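Ice-binding protein (Leucosporidium, PDB 3UYU) binds to the surface of ice crystals and inhibits their growth, conferring freeze tolerance with low thermal hysteresis activity. Local coordinates at residues H184-L189 with S202-V207; F14-K19 with A218-P223; L4-G9 with N92-F97; A140-Q145 with T167-Q172. The protein carries 2 engineered substitutions. All coordinates share one frame; numbering follows the deposited sequence.

Contact 1 (H184-L189 with S202-V207); sequences HFEGVL and SLNGRV
Two successive coils of the right-handed beta-helix lie side by side here, parallel and in register, where the chain turns from one face to the next. Segment 184-189 turns at Gly-187 and segment 202-207 at Asn-204 and Gly-205. The backbone bonds continue round the corner: Gly-187 N donates to Asn-204 O (2.9 Å), and Arg-206 N makes a weak bond to Gly-187 O (3.3 Å). A side chain at Gly-205 would clash with Gly-187 O. On the face bearing His-184, Glu-186 and Asn-204, a polar chain of bonds runs from coil to coil. His-184 has CG anti to its backbone N (chi1 176°), which carries the imidazole to Ser-202. There ND1 and Ser-202 OG share a nearly straight hydrogen bond of 2.8 Å, in which either could be the donor. The other ring nitrogen, NE2, donates, in the plane of the imidazole, to the anti lone pair of Glu-186 OE2 (2.7 Å). The same oxygen accepts from Asn-204 ND2 (2.9 Å) on its syn side, out of the carboxylate plane. The carboxylate and amide planes stand 82° apart. With an alanine in place of Glu-186, His-184 NE2 and Asn-204 ND2 would probably lose their shared acceptor, and the imidazole and amide could turn more freely. On the inner face Leu-203 runs alongside Phe-185. Phe-185 also meets the rings of Phe-158 and Phe-171. Its closest touch on Leu-203 is CD1 to CD1, at 3.4 Å.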
loop_
_atom_site.group_PDB
_atom_site.type_symbol
_atom_site.label_atom_id
_atom_site.label_comp_id
_atom_site.label_asym_id
_atom_site.label_seq_id
_atom_site.Cartn_x
_atom_site.Cartn_y
_atom_site.Cartn_z
ATOM N N HIS A 184 -27.888 0.780 -13.460
ATOM C CA HIS A 184 -27.338 1.010 -12.096
ATOM C C HIS A 184 -26.585 -0.225 -11.610
ATOM O O HIS A 184 -27.155 -1.319 -11.474
ATOM C CB HIS A 184 -28.446 1.330 -11.083
ATOM C CG HIS A 184 -27.904 1.465 -9.707
ATOM N ND1 HIS A 184 -27.167 2.564 -9.312
ATOM C CD2 HIS A 184 -27.890 0.591 -8.692
ATOM C CE1 HIS A 184 -26.728 2.360 -8.083
ATOM N NE2 HIS A 184 -27.141 1.160 -7.686
ATOM N N PHE A 185 -25.283 -0.029 -11.338
ATOM C CA PHE A 185 -24.377 -1.044 -10.844
ATOM C C PHE A 185 -24.101 -0.864 -9.349
ATOM O O PHE A 185 -24.100 0.259 -8.825
ATOM C CB PHE A 185 -23.083 -0.872 -11.670
ATOM C CG PHE A 185 -22.109 -2.053 -11.569
ATOM C CD1 PHE A 185 -21.154 -2.111 -10.527
ATOM C CD2 PHE A 185 -22.118 -3.047 -12.538
ATOM C CE1 PHE A 185 -20.218 -3.204 -10.427
ATOM C CE2 PHE A 185 -21.204 -4.126 -12.449
ATOM C CZ PHE A 185 -20.278 -4.196 -11.407
ATOM N N GLU A 186 -23.883 -2.005 -8.681
ATOM C CA GLU A 186 -23.427 -2.039 -7.261
ATOM C C GLU A 186 -22.169 -2.942 -7.185
ATOM O O GLU A 186 -22.223 -4.090 -7.594
ATOM C CB GLU A 186 -24.483 -2.693 -6.343
ATOM C CG GLU A 186 -25.735 -1.877 -6.180
ATOM C CD GLU A 186 -25.635 -0.777 -5.110
ATOM O OE1 GLU A 186 -24.983 -0.995 -4.088
ATOM O OE2 GLU A 186 -26.252 0.309 -5.302
ATOM N N GLY A 187 -21.111 -2.411 -6.581
ATOM C CA GLY A 187 -19.932 -3.277 -6.345
ATOM C C GLY A 187 -18.637 -2.606 -6.772
ATOM O O GLY A 187 -18.589 -1.490 -7.313
ATOM N N VAL A 188 -17.557 -3.358 -6.504
ATOM C CA VAL A 188 -16.202 -3.006 -6.930
ATOM C C VAL A 188 -15.890 -3.620 -8.289
ATOM O O VAL A 188 -15.984 -4.846 -8.451
ATOM C CB VAL A 188 -15.182 -3.479 -5.866
ATOM C CG1 VAL A 188 -13.757 -3.126 -6.317
ATOM C CG2 VAL A 188 -15.434 -2.833 -4.556
ATOM N N LEU A 189 -15.617 -2.807 -9.302
ATOM C CA LEU A 189 -15.214 -3.315 -10.620
ATOM C C LEU A 189 -13.696 -3.354 -10.751
ATOM O O LEU A 189 -13.082 -2.303 -10.635
ATOM C CB LEU A 189 -15.788 -2.363 -11.656
ATOM C CG LEU A 189 -16.132 -2.794 -13.045
ATOM C CD1 LEU A 189 -16.829 -4.216 -13.124
ATOM C CD2 LEU A 189 -17.116 -1.696 -13.520
ATOM N N SER A 202 -25.263 4.847 -13.355
ATOM C CA SER A 202 -24.807 5.106 -11.975
ATOM C C SER A 202 -24.228 3.846 -11.380
ATOM O O SER A 202 -24.549 2.732 -11.789
ATOM C CB SER A 202 -25.976 5.628 -11.121
ATOM O OG SER A 202 -27.032 4.682 -11.080
ATOM N N LEU A 203 -23.320 4.051 -10.420
ATOM C CA LEU A 203 -22.570 2.955 -9.804
ATOM C C LEU A 203 -22.282 3.354 -8.384
ATOM O O LEU A 203 -21.725 4.431 -8.115
ATOM C CB LEU A 203 -21.231 2.730 -10.555
ATOM C CG LEU A 203 -20.410 1.467 -10.190
ATOM C CD1 LEU A 203 -19.759 0.837 -11.423
ATOM C CD2 LEU A 203 -19.366 1.801 -9.115
ATOM N N ASN A 204 -22.704 2.475 -7.459
ATOM C CA ASN A 204 -22.289 2.646 -6.089
ATOM C C ASN A 204 -21.251 1.573 -5.795
ATOM O O ASN A 204 -21.525 0.380 -5.856
ATOM C CB ASN A 204 -23.456 2.481 -5.080
ATOM C CG ASN A 204 -24.561 3.531 -5.245
ATOM O OD1 ASN A 204 -24.356 4.674 -5.644
ATOM N ND2 ASN A 204 -25.748 3.130 -4.823
ATOM N N GLY A 205 -20.054 2.060 -5.492
ATOM C CA GLY A 205 -18.867 1.118 -5.511
ATOM C C GLY A 205 -17.653 1.917 -5.945
ATOM O O GLY A 205 -17.481 3.088 -5.579
ATOM N N ARG A 206 -16.762 1.240 -6.708
ATOM C CA ARG A 206 -15.591 1.839 -7.288
ATOM C C ARG A 206 -15.277 1.186 -8.637
ATOM O O ARG A 206 -15.694 0.055 -8.897
ATOM C CB ARG A 206 -14.359 1.536 -6.408
ATOM C CG ARG A 206 -14.508 1.833 -5.002
ATOM C CD ARG A 206 -13.192 1.138 -4.435
ATOM N NE ARG A 206 -13.547 1.071 -3.084
ATOM C CZ ARG A 206 -13.579 2.133 -2.312
ATOM N NH1 ARG A 206 -13.232 3.361 -2.790
ATOM N NH2 ARG A 206 -13.951 2.028 -1.055
ATOM N N VAL A 207 -14.511 1.926 -9.458
ATOM C CA VAL A 207 -14.060 1.470 -10.767
ATOM C C VAL A 207 -12.518 1.482 -10.810
ATOM O O VAL A 207 -11.922 2.527 -10.686
ATOM C CB VAL A 207 -14.638 2.325 -11.908
ATOM C CG1 VAL A 207 -14.196 1.793 -13.273
ATOM C CG2 VAL A 207 -16.198 2.316 -11.820
#

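Contact 2 (F14-K19 with A218-P223); sequences FAILAK and ATVNSP
Ala-15 points its methyl group at Ser-222 and packs against the side chain there, with CB 3.5 Å from Ser-222 OG and 3.6 Å from Ser-222 CB. This joins the chain at strand 16-18 to that at strand 219-221, within the right-handed beta-helix. The segments are almost 200 residues apart in sequence. No hydrogen bond links them directly, and the contact is small and buried. The backbones come closest at Ala-15 and Ser-222, whose CA atoms are 5.1 Å apart. The serine hydroxyl lies against the alanine methyl, but OG is hydrogen-bonded to Leu-31 O. That bond holds OG, and both OG and CB of the serine lie on the alanine. Val-220 supplies the second part of the contact. Its two methyl groups divide the work: CG1 meets Ala-15, while CG2 meets Ile-16. A trans chi1 (177°) sends CG1 to the alanine, where it lies 4.1 Å from Ala-15 CB and 4.0 Å from Ala-15 O. The same rotation sets CG2 toward the isoleucine. Ile-30 of strand 29-31 touches Ala-15, Ile-16 and Val-220, so the three share one apolar neighbour inside the coil. Beyond them, Ile-16 also packs on Val-213 and Leu-215 of strand 212-216. Ile-16 reaches Val-220 with the end of an extended chain (chi2 178°), since its CB does not head straight for the other segment. The touch is methyl on methyl, with Ile-16 CD1 4.3 Å from Val-220 CG2.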
loop_
_atom_site.group_PDB
_atom_site.type_symbol
_atom_site.label_atom_id
_atom_site.label_comp_id
_atom_site.label_asym_id
_atom_site.label_seq_id
_atom_site.Cartn_x
_atom_site.Cartn_y
_atom_site.Cartn_z
ATOM N N PHE A 14 -10.194 5.469 -3.568
ATOM C CA PHE A 14 -10.559 6.026 -4.906
ATOM C C PHE A 14 -11.934 5.549 -5.347
ATOM O O PHE A 14 -12.264 4.339 -5.333
ATOM C CB PHE A 14 -9.507 5.624 -6.001
ATOM C CG PHE A 14 -8.185 6.320 -5.867
ATOM C CD1 PHE A 14 -7.214 5.859 -4.941
ATOM C CD2 PHE A 14 -7.917 7.483 -6.611
ATOM C CE1 PHE A 14 -6.029 6.550 -4.772
ATOM C CE2 PHE A 14 -6.740 8.159 -6.457
ATOM C CZ PHE A 14 -5.769 7.695 -5.473
ATOM N N ALA A 15 -12.672 6.528 -5.878
ATOM C CA ALA A 15 -13.839 6.153 -6.682
ATOM C C ALA A 15 -13.544 5.573 -8.047
ATOM O O ALA A 15 -14.207 4.653 -8.482
ATOM C CB ALA A 15 -14.759 7.390 -6.822
ATOM N N ILE A 16 -12.544 6.155 -8.716
ATOM C CA ILE A 16 -12.116 5.688 -10.024
ATOM C C ILE A 16 -10.575 5.763 -10.033
ATOM O O ILE A 16 -10.010 6.794 -9.632
ATOM C CB ILE A 16 -12.660 6.627 -11.148
ATOM C CG1 ILE A 16 -14.184 6.683 -11.116
ATOM C CG2 ILE A 16 -12.279 6.058 -12.504
ATOM C CD1 ILE A 16 -14.756 7.634 -12.182
ATOM N N LEU A 17 -9.946 4.667 -10.426
ATOM C CA LEU A 17 -8.498 4.621 -10.599
ATOM C C LEU A 17 -8.201 3.925 -11.898
ATOM O O LEU A 17 -8.753 2.893 -12.155
ATOM C CB LEU A 17 -7.846 3.856 -9.422
ATOM C CG LEU A 17 -6.297 3.852 -9.384
ATOM C CD1 LEU A 17 -5.739 5.238 -9.061
ATOM C CD2 LEU A 17 -5.871 2.889 -8.278
ATOM N N ALA A 18 -7.345 4.532 -12.736
ATOM C CA ALA A 18 -7.071 3.973 -14.049
ATOM C C ALA A 18 -5.618 4.154 -14.402
ATOM O O ALA A 18 -4.993 5.061 -13.949
ATOM C CB ALA A 18 -7.989 4.601 -15.171
ATOM N N LYS A 19 -5.136 3.292 -15.263
ATOM C CA LYS A 19 -3.698 3.397 -15.648
ATOM C C LYS A 19 -3.462 4.271 -16.852
ATOM O O LYS A 19 -2.377 4.857 -16.988
ATOM C CB LYS A 19 -3.144 1.987 -15.896
ATOM C CG LYS A 19 -2.975 1.169 -14.568
ATOM C CD LYS A 19 -2.230 -0.139 -14.785
ATOM C CE LYS A 19 -0.773 0.167 -14.903
ATOM N NZ LYS A 19 -0.134 -1.231 -14.985
ATOM N N ALA A 218 -22.185 10.325 -16.120
ATOM C CA ALA A 218 -22.344 9.115 -15.269
ATOM C C ALA A 218 -22.082 9.461 -13.813
ATOM O O ALA A 218 -21.334 10.414 -13.497
ATOM C CB ALA A 218 -21.389 8.032 -15.688
ATOM N N THR A 219 -22.703 8.693 -12.920
ATOM C CA THR A 219 -22.585 8.896 -11.489
ATOM C C THR A 219 -21.831 7.720 -10.874
ATOM O O THR A 219 -22.123 6.559 -11.205
ATOM C CB THR A 219 -23.987 8.928 -10.922
ATOM O OG1 THR A 219 -24.603 10.165 -11.391
ATOM C CG2 THR A 219 -24.008 8.853 -9.428
ATOM N N VAL A 220 -20.848 8.060 -10.025
ATOM C CA VAL A 220 -20.142 7.041 -9.223
ATOM C C VAL A 220 -20.104 7.501 -7.784
ATOM O O VAL A 220 -19.557 8.567 -7.516
ATOM C CB VAL A 220 -18.669 6.827 -9.715
ATOM C CG1 VAL A 220 -17.988 5.785 -8.757
ATOM C CG2 VAL A 220 -18.683 6.312 -11.129
ATOM N N ASN A 221 -20.737 6.737 -6.864
ATOM C CA ASN A 221 -20.688 7.086 -5.438
ATOM C C ASN A 221 -19.892 6.034 -4.727
ATOM O O ASN A 221 -20.305 4.881 -4.632
ATOM C CB ASN A 221 -22.134 7.159 -4.830
ATOM C CG ASN A 221 -22.972 8.246 -5.470
ATOM O OD1 ASN A 221 -24.222 8.062 -5.627
ATOM N ND2 ASN A 221 -22.373 9.351 -5.828
ATOM N N SER A 222 -18.701 6.461 -4.215
ATOM C CA SER A 222 -17.796 5.510 -3.493
ATOM C C SER A 222 -17.976 5.729 -1.989
ATOM O O SER A 222 -18.408 6.786 -1.565
ATOM C CB SER A 222 -16.325 5.695 -4.003
ATOM O OG SER A 222 -15.825 6.927 -3.483
ATOM N N PRO A 223 -17.667 4.713 -1.167
ATOM C CA PRO A 223 -17.658 4.828 0.317
ATOM C C PRO A 223 -16.740 5.959 0.852
ATOM O O PRO A 223 -15.666 6.293 0.299
ATOM C CB PRO A 223 -17.102 3.457 0.733
ATOM C CG PRO A 223 -17.544 2.542 -0.372
ATOM C CD PRO A 223 -17.261 3.387 -1.630
#

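Contact 3 (L4-G9 with N92-F97); sequences LSVELG and NQAAGF
The ring of Phe-97 is covered on both faces and touched at its edge. Leu-4 CD2 sits over the centre of one face, 4.1 Å from the ring centroid and only 12° off the normal, a CH-pi contact. Gln-93 O lies over the opposite face, toward the rim. At the edge, near the ring plane, come Val-6 CG2, 3.9 Å from Phe-97 CE2, and Ser-5 O, 3.7 Å from Phe-97 CZ. The ring is thus wedged between the N-terminal segment and the last turn of the helix that precedes it. Val-6 CG2 also reaches Ala-94 CB at 4.1 Å. With chi1 at 175° the valine turns CG1 opposite its own N, and CG2 is the branch that meets the phenylalanine and the alanine. The second flat group is the amide of Gln-93. Its chain is fully extended past CG and runs by Val-6 heading the other way. This brings OE1 to Glu-7 N, which donates a hydrogen bond of 3.1 Å, tilted 16° from the carbonyl plane. OE1 also accepts from a water at 2.7 Å, and the water donates a second bond to Glu-7 O at 2.9 Å. One amide oxygen thereby holds both the N-H and, through the water, the carbonyl of Glu-7. Leu-4, Val-6 and Phe-97 all touch Val-143 of strand 142-146 as well. The N-terminal segment thus packs against the C-terminal end of helix 76-96. The arrangement is that of the ice-binding protein fold, in which a long helix runs beside the right-handed beta-helix.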
loop_
_atom_site.group_PDB
_atom_site.type_symbol
_atom_site.label_atom_id
_atom_site.label_comp_id
_atom_site.label_asym_id
_atom_site.label_seq_id
_atom_site.Cartn_x
_atom_site.Cartn_y
_atom_site.Cartn_z
ATOM N N LEU A 4 -14.901 -14.315 0.915
ATOM C CA LEU A 4 -14.412 -13.952 -0.380
ATOM C C LEU A 4 -14.061 -12.431 -0.436
ATOM O O LEU A 4 -14.063 -11.829 -1.520
ATOM C CB LEU A 4 -15.448 -14.399 -1.449
ATOM C CG LEU A 4 -15.737 -15.938 -1.551
ATOM C CD1 LEU A 4 -16.854 -16.206 -2.527
ATOM C CD2 LEU A 4 -14.448 -16.671 -1.966
ATOM N N SER A 5 -13.714 -11.836 0.705
ATOM C CA SER A 5 -13.284 -10.446 0.723
ATOM C C SER A 5 -12.082 -10.235 -0.201
ATOM O O SER A 5 -11.128 -11.042 -0.200
ATOM C CB SER A 5 -12.855 -10.033 2.152
ATOM O OG SER A 5 -14.025 -9.989 2.943
ATOM N N VAL A 6 -12.094 -9.134 -0.939
ATOM C CA VAL A 6 -10.906 -8.728 -1.719
ATOM C C VAL A 6 -10.293 -7.447 -1.138
ATOM O O VAL A 6 -10.947 -6.376 -1.088
ATOM C CB VAL A 6 -11.318 -8.504 -3.201
ATOM C CG1 VAL A 6 -10.127 -7.968 -4.026
ATOM C CG2 VAL A 6 -11.854 -9.812 -3.796
ATOM N N GLU A 7 -9.015 -7.529 -0.747
ATOM C CA GLU A 7 -8.346 -6.466 -0.056
ATOM C C GLU A 7 -7.843 -5.435 -1.060
ATOM O O GLU A 7 -7.054 -5.741 -1.969
ATOM C CB GLU A 7 -7.153 -7.058 0.760
ATOM C CG GLU A 7 -6.295 -6.019 1.391
ATOM C CD GLU A 7 -7.119 -5.095 2.317
ATOM O OE1 GLU A 7 -7.883 -5.675 3.147
ATOM O OE2 GLU A 7 -7.070 -3.828 2.219
ATOM N N LEU A 8 -8.326 -4.213 -0.901
ATOM C CA LEU A 8 -8.005 -3.148 -1.896
ATOM C C LEU A 8 -6.814 -2.259 -1.530
ATOM O O LEU A 8 -6.326 -1.531 -2.397
ATOM C CB LEU A 8 -9.239 -2.247 -2.150
ATOM C CG LEU A 8 -10.484 -3.018 -2.544
ATOM C CD1 LEU A 8 -11.627 -1.923 -2.614
ATOM C CD2 LEU A 8 -10.316 -3.695 -3.897
ATOM N N GLY A 9 -6.363 -2.260 -0.246
ATOM C CA GLY A 9 -5.258 -1.380 0.063
ATOM C C GLY A 9 -5.609 0.069 -0.165
ATOM O O GLY A 9 -6.791 0.540 0.111
ATOM N N ASN A 92 -5.767 -9.706 -9.056
ATOM C CA ASN A 92 -5.168 -11.048 -9.027
ATOM C C ASN A 92 -5.735 -11.924 -7.938
ATOM O O ASN A 92 -5.951 -13.125 -8.144
ATOM C CB ASN A 92 -3.653 -10.913 -8.916
ATOM C CG ASN A 92 -3.002 -10.331 -10.181
ATOM O OD1 ASN A 92 -3.584 -10.366 -11.310
ATOM N ND2 ASN A 92 -1.772 -9.842 -10.032
ATOM N N GLN A 93 -5.997 -11.336 -6.762
ATOM C CA GLN A 93 -6.616 -12.071 -5.675
ATOM C C GLN A 93 -7.979 -12.556 -6.138
ATOM O O GLN A 93 -8.325 -13.717 -5.960
ATOM C CB GLN A 93 -6.710 -11.218 -4.408
ATOM C CG GLN A 93 -7.349 -12.012 -3.276
ATOM C CD GLN A 93 -7.636 -11.198 -2.018
ATOM O OE1 GLN A 93 -7.732 -9.991 -2.045
ATOM N NE2 GLN A 93 -7.890 -11.892 -0.925
ATOM N N ALA A 94 -8.778 -11.643 -6.686
ATOM C CA ALA A 94 -10.122 -12.027 -7.174
ATOM C C ALA A 94 -10.101 -13.115 -8.230
ATOM O O ALA A 94 -10.924 -14.035 -8.208
ATOM C CB ALA A 94 -10.870 -10.712 -7.689
ATOM N N ALA A 95 -9.164 -13.006 -9.186
ATOM C CA ALA A 95 -8.991 -14.028 -10.259
ATOM C C ALA A 95 -8.452 -15.345 -9.706
ATOM O O ALA A 95 -8.664 -16.419 -10.345
ATOM C CB ALA A 95 -8.071 -13.523 -11.315
ATOM N N GLY A 96 -7.810 -15.276 -8.527
ATOM C CA GLY A 96 -7.090 -16.430 -7.936
ATOM C C GLY A 96 -7.836 -17.384 -7.067
ATOM O O GLY A 96 -7.330 -18.485 -6.807
ATOM N N PHE A 97 -9.062 -17.035 -6.603
ATOM C CA PHE A 97 -9.834 -17.934 -5.756
ATOM C C PHE A 97 -10.184 -19.217 -6.520
ATOM O O PHE A 97 -10.523 -19.179 -7.707
ATOM C CB PHE A 97 -11.156 -17.292 -5.312
ATOM C CG PHE A 97 -11.025 -16.143 -4.340
ATOM C CD1 PHE A 97 -10.576 -16.334 -3.046
ATOM C CD2 PHE A 97 -11.477 -14.836 -4.721
ATOM C CE1 PHE A 97 -10.465 -15.217 -2.127
ATOM C CE2 PHE A 97 -11.391 -13.723 -3.807
ATOM C CZ PHE A 97 -10.906 -13.909 -2.528
HETATM O O HOH W 1 -5.741 -8.209 -2.546
#

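Contact 4 (A140-Q145 with T167-Q172); sequences ATWVFQ and TNIAFQ
The side chains of Phe-144 and Phe-171 run alongside each other, and their rings overlap in an offset stack. The centroids are 4.2 Å apart and the planes 15° from parallel. Phe-144 CD1 sits over the centre of the Phe-171 ring, while Phe-171 CE1 lies nearer the rim of the Phe-144 ring. Both residues hold CG opposite the carbonyl carbon, and this shared rotamer lets the rings overlap. Trp-142 and Ile-169 also lie next to each other, with Trp-142 CE3 3.6 Å from Ile-169 CG1. Ile-169 CG2 meets the edge of the Phe-144 ring. These stacked side chains fill the interior of a right-handed beta-helix, where 142-145 and 169-172 are neighbouring parallel strands of successive coils. Four backbone hydrogen bonds join them, among them Phe-144 N to Ala-170 O at 2.9 Å and Gln-172 N to Phe-144 O at 2.8 Å. Replacing Phe-171 by alanine would probably open a gap between Phe-144 and Phe-185 and leave one face of the Phe-144 ring without its stacked ring. On the opposite face the amides of Gln-145 and Gln-172 are turned 69° to each other. Gln-172 NE2 is bonded to Tyr-91 OH, and Gln-145 NE2 to Ala-94 O and Phe-97 O, beside helix 76-96. At the other end, a water accepts from Asn-168 ND2 (3.0 Å) and donates to Ala-140 O (2.8 Å).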
loop_
_atom_site.group_PDB
_atom_site.type_symbol
_atom_site.label_atom_id
_atom_site.label_comp_id
_atom_site.label_asym_id
_atom_site.label_seq_id
_atom_site.Cartn_x
_atom_site.Cartn_y
_atom_site.Cartn_z
ATOM N N ALA A 140 -21.935 -11.039 4.050
ATOM C CA ALA A 140 -21.804 -11.977 2.926
ATOM C C ALA A 140 -20.936 -11.394 1.857
ATOM O O ALA A 140 -20.996 -10.202 1.621
ATOM C CB ALA A 140 -23.111 -12.352 2.341
ATOM N N THR A 141 -20.169 -12.271 1.191
ATOM C CA THR A 141 -19.310 -11.842 0.082
ATOM C C THR A 141 -19.596 -12.562 -1.227
ATOM O O THR A 141 -19.995 -13.759 -1.243
ATOM C CB THR A 141 -17.786 -11.980 0.419
ATOM O OG1 THR A 141 -17.585 -13.295 0.958
ATOM C CG2 THR A 141 -17.376 -10.923 1.425
ATOM N N TRP A 142 -19.410 -11.808 -2.325
ATOM C CA TRP A 142 -19.597 -12.311 -3.694
ATOM C C TRP A 142 -18.331 -11.940 -4.502
ATOM O O TRP A 142 -17.888 -10.812 -4.452
ATOM C CB TRP A 142 -20.737 -11.571 -4.395
ATOM C CG TRP A 142 -22.146 -11.909 -3.942
ATOM C CD1 TRP A 142 -23.034 -12.770 -4.558
ATOM C CD2 TRP A 142 -22.842 -11.336 -2.821
ATOM N NE1 TRP A 142 -24.249 -12.749 -3.877
ATOM C CE2 TRP A 142 -24.153 -11.891 -2.819
ATOM C CE3 TRP A 142 -22.492 -10.412 -1.817
ATOM C CZ2 TRP A 142 -25.128 -11.561 -1.843
ATOM C CZ3 TRP A 142 -23.459 -10.071 -0.842
ATOM C CH2 TRP A 142 -24.773 -10.697 -0.861
ATOM N N VAL A 143 -17.822 -12.886 -5.297
ATOM C CA VAL A 143 -16.799 -12.565 -6.300
ATOM C C VAL A 143 -17.196 -13.205 -7.587
ATOM O O VAL A 143 -17.561 -14.407 -7.567
ATOM C CB VAL A 143 -15.393 -13.104 -5.886
ATOM C CG1 VAL A 143 -14.397 -12.996 -7.115
ATOM C CG2 VAL A 143 -14.917 -12.378 -4.653
ATOM N N PHE A 144 -17.175 -12.411 -8.661
ATOM C CA PHE A 144 -17.369 -12.858 -10.077
ATOM C C PHE A 144 -16.047 -12.872 -10.791
ATOM O O PHE A 144 -15.300 -11.898 -10.744
ATOM C CB PHE A 144 -18.355 -11.894 -10.776
ATOM C CG PHE A 144 -19.632 -11.771 -9.960
ATOM C CD1 PHE A 144 -19.706 -10.873 -8.873
ATOM C CD2 PHE A 144 -20.656 -12.695 -10.114
ATOM C CE1 PHE A 144 -20.869 -10.872 -8.027
ATOM C CE2 PHE A 144 -21.802 -12.671 -9.323
ATOM C CZ PHE A 144 -21.916 -11.782 -8.261
ATOM N N GLN A 145 -15.741 -14.035 -11.372
ATOM C CA GLN A 145 -14.527 -14.202 -12.187
ATOM C C GLN A 145 -14.946 -14.390 -13.636
ATOM O O GLN A 145 -15.578 -15.427 -13.951
ATOM C CB GLN A 145 -13.739 -15.425 -11.732
ATOM C CG GLN A 145 -13.366 -15.456 -10.249
ATOM C CD GLN A 145 -12.754 -16.777 -9.844
ATOM O OE1 GLN A 145 -13.273 -17.859 -10.224
ATOM N NE2 GLN A 145 -11.708 -16.729 -9.017
ATOM N N THR A 167 -19.856 -3.054 -0.610
ATOM C CA THR A 167 -18.429 -3.214 -0.272
ATOM C C THR A 167 -17.994 -4.660 -0.350
ATOM O O THR A 167 -16.792 -4.921 -0.371
ATOM C CB THR A 167 -18.109 -2.680 1.118
ATOM O OG1 THR A 167 -18.939 -3.287 2.099
ATOM C CG2 THR A 167 -18.442 -1.186 1.138
ATOM N N ASN A 168 -18.961 -5.595 -0.351
ATOM C CA ASN A 168 -18.676 -7.031 -0.311
ATOM C C ASN A 168 -18.918 -7.720 -1.629
ATOM O O ASN A 168 -19.057 -8.954 -1.614
ATOM C CB ASN A 168 -19.488 -7.703 0.840
ATOM C CG ASN A 168 -19.043 -7.184 2.205
ATOM O OD1 ASN A 168 -17.854 -6.834 2.410
ATOM N ND2 ASN A 168 -20.024 -7.095 3.149
ATOM N N ILE A 169 -19.018 -6.960 -2.746
ATOM C CA ILE A 169 -19.340 -7.499 -4.088
ATOM C C ILE A 169 -18.169 -7.059 -4.979
ATOM O O ILE A 169 -17.905 -5.845 -5.109
ATOM C CB ILE A 169 -20.686 -6.904 -4.627
ATOM C CG1 ILE A 169 -21.886 -7.385 -3.731
ATOM C CG2 ILE A 169 -20.912 -7.292 -6.044
ATOM C CD1 ILE A 169 -23.243 -6.621 -4.048
ATOM N N ALA A 170 -17.455 -8.041 -5.544
ATOM C CA ALA A 170 -16.318 -7.730 -6.441
ATOM C C ALA A 170 -16.423 -8.461 -7.750
ATOM O O ALA A 170 -16.695 -9.665 -7.753
ATOM C CB ALA A 170 -14.998 -8.101 -5.754
ATOM N N PHE A 171 -16.227 -7.712 -8.848
ATOM C CA PHE A 171 -16.276 -8.270 -10.186
ATOM C C PHE A 171 -14.911 -8.175 -10.802
ATOM O O PHE A 171 -14.406 -7.074 -11.061
ATOM C CB PHE A 171 -17.253 -7.432 -11.056
ATOM C CG PHE A 171 -18.739 -7.723 -10.833
ATOM C CD1 PHE A 171 -19.420 -8.552 -11.735
ATOM C CD2 PHE A 171 -19.459 -7.108 -9.791
ATOM C CE1 PHE A 171 -20.811 -8.833 -11.596
ATOM C CE2 PHE A 171 -20.857 -7.399 -9.608
ATOM C CZ PHE A 171 -21.517 -8.224 -10.513
ATOM N N GLN A 172 -14.327 -9.333 -11.100
ATOM C CA GLN A 172 -13.025 -9.323 -11.813
ATOM C C GLN A 172 -13.318 -9.655 -13.269
ATOM O O GLN A 172 -13.905 -10.700 -13.527
ATOM C CB GLN A 172 -12.145 -10.416 -11.196
ATOM C CG GLN A 172 -10.824 -10.747 -12.044
ATOM C CD GLN A 172 -11.055 -11.850 -13.055
ATOM O OE1 GLN A 172 -11.567 -12.929 -12.708
ATOM N NE2 GLN A 172 -10.614 -11.612 -14.319
HETATM O O HOH W 2 -22.742 -8.162 2.298
#

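How the contacts relate
Contacts 1, 2 and 4 are buried in the beta-helix; contact 3 is only partly buried, where the N-terminal segment meets helix 76-96. Contacts 1 and 4 both pair parallel strands through backbone bonds. They join directly through backbone hydrogen bonds of Val-188 with Ile-169 and Phe-171. Contact 1 adds polar side-chain links at a corner, whereas contact 4 relies on stacked aromatics. Contact 2 has no direct hydrogen bond of its own, but strand 219-221 borders strand 202-209 of contact 1. Contact 3 mixes ring packing with a water bridge. It meets contact 4 through Leu-4 N on Thr-141 OG1, and Gln-145 NE2 on Ala-94 O.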